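Local coordinates for protein prolyl 4-hydroxylase (Phytophthora capsici LT1534, PDB 6IUQ) that probably hydroxylates proline residues of substrate proteins as an iron(II)- and 2-oxoglutarate-dependent dioxygenase with a double-stranded beta-helix core, at residues D158-G161 and A162-R166. Sequence-based numbering, arbitrary orientation.
Sequences DNPG and APNKR. With FE2 (Fe (II) ion), chain C.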
# COMPACT_ATOMS: atom_id res chain seq x y z
N ASP A 158 5.14 2.23 -2.53
CA ASP A 158 4.78 3.33 -1.62
C ASP A 158 6.01 4.08 -1.10
O ASP A 158 5.95 5.27 -0.83
CB ASP A 158 3.94 2.82 -0.46
CG ASP A 158 2.52 2.78 -0.83
OD1 ASP A 158 2.25 3.15 -1.98
OD2 ASP A 158 1.67 2.46 -0.01
N ASN A 159 7.12 3.36 -0.98
CA ASN A 159 8.44 3.94 -0.76
C ASN A 159 9.30 3.59 -1.97
O ASN A 159 9.83 2.49 -2.06
CB ASN A 159 9.06 3.40 0.54
CG ASN A 159 10.36 4.10 0.92
OD1 ASN A 159 11.06 4.67 0.08
ND2 ASN A 159 10.71 4.01 2.21
N PRO A 160 9.43 4.54 -2.91
CA PRO A 160 10.23 4.35 -4.14
C PRO A 160 11.73 4.52 -3.94
O PRO A 160 12.52 4.22 -4.82
CB PRO A 160 9.69 5.43 -5.09
CG PRO A 160 9.04 6.47 -4.20
CD PRO A 160 8.66 5.81 -2.91
N GLY A 161 12.11 4.98 -2.78
CA GLY A 161 13.47 5.17 -2.38
C GLY A 161 13.69 6.55 -1.87
O GLY A 161 12.82 7.19 -1.40
N ALA A 162 14.94 6.95 -1.96
CA ALA A 162 15.44 8.30 -1.69
C ALA A 162 15.37 8.66 -0.30
O ALA A 162 16.04 8.06 0.48
CB ALA A 162 14.74 9.34 -2.52
N PRO A 163 14.57 9.67 -0.03
CA PRO A 163 14.31 10.18 1.30
C PRO A 163 13.03 9.59 1.87
O PRO A 163 12.86 9.75 3.04
CB PRO A 163 14.15 11.68 1.06
CG PRO A 163 13.62 11.75 -0.29
CD PRO A 163 14.24 10.64 -1.06
N ASN A 164 12.18 8.95 1.08
CA ASN A 164 10.96 8.37 1.63
C ASN A 164 11.22 7.47 2.84
O ASN A 164 12.06 6.67 2.83
CB ASN A 164 10.17 7.66 0.56
CG ASN A 164 8.80 7.30 1.01
OD1 ASN A 164 8.62 6.54 1.91
ND2 ASN A 164 7.84 7.88 0.38
N LYS A 165 10.45 7.65 3.88
CA LYS A 165 10.60 6.94 5.12
C LYS A 165 9.61 5.83 5.42
O LYS A 165 9.75 5.16 6.40
CB LYS A 165 10.51 7.97 6.26
CG LYS A 165 11.50 9.10 6.21
CD LYS A 165 12.91 8.56 6.15
CE LYS A 165 13.03 7.35 7.04
NZ LYS A 165 14.38 6.74 6.96
N ARG A 166 8.65 5.63 4.56
CA ARG A 166 7.59 4.64 4.77
C ARG A 166 8.09 3.21 4.78
O ARG A 166 8.87 2.80 3.93
CB ARG A 166 6.53 4.79 3.70
CG ARG A 166 5.79 6.08 3.77
CD ARG A 166 5.14 6.31 2.42
NE ARG A 166 4.28 7.48 2.38
CZ ARG A 166 3.68 7.91 1.28
NH1 ARG A 166 3.85 7.26 0.12
NH2 ARG A 166 2.89 8.98 1.34
FE FE2 C . 0.20 3.16 -3.26
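Asn-159 reaches across a tight turn to Asn-164 and Arg-166, and its side chain is the one to follow. Its CB lies 3.4 Å from Arg-166 O. With CG anti to the backbone N (chi1 -173°), the amide is carried over to the returning limb, where CG comes 3.2 Å from Asn-164 OD1. The two asparagine side chains pass antiparallel, their amide planes 41° apart. At the tip the branches divide the work. OD1 touches Asn-164 CB and takes a weak hydrogen bond from Gly-161 N, with Asn-237 ND2 as a second donor. ND2 gives an almost straight bond to Arg-166 O, 2.8 Å long and within the amide plane, and a weak, bent one to Asn-164 O. With both branches engaged, the amide's rotation is fixed.

The bend itself is a type II' beta turn from Gly-161 to Asn-164, closed by Asn-164 N bonding to Gly-161 O at 3.1 Å. An Asx turn starts at the same Asn-164, whose OD1 accepts from Arg-166 N at 2.8 Å. The Arg-166 side chain stretches away from the turn, across to the Asp-158 limb, and brings NH1 to Asp-158 O at 3.0 Å, with the carbonyl oxygen at the guanidinium's edge. That ties the loop's return to the backbone of an iron ligand: Asp-158 OD1 binds the iron(II) ion at 2.4 Å, completing the facial triad with His-156 and His-215, while Thr-169 and Trp-230 hold OD2.

The turn is the last part of the long connection from strand 139-146 to strand 166-173, and Arg-166, which begins the latter, makes a cation-pi contact with Trp-230 on the adjacent antiparallel strand 224-232.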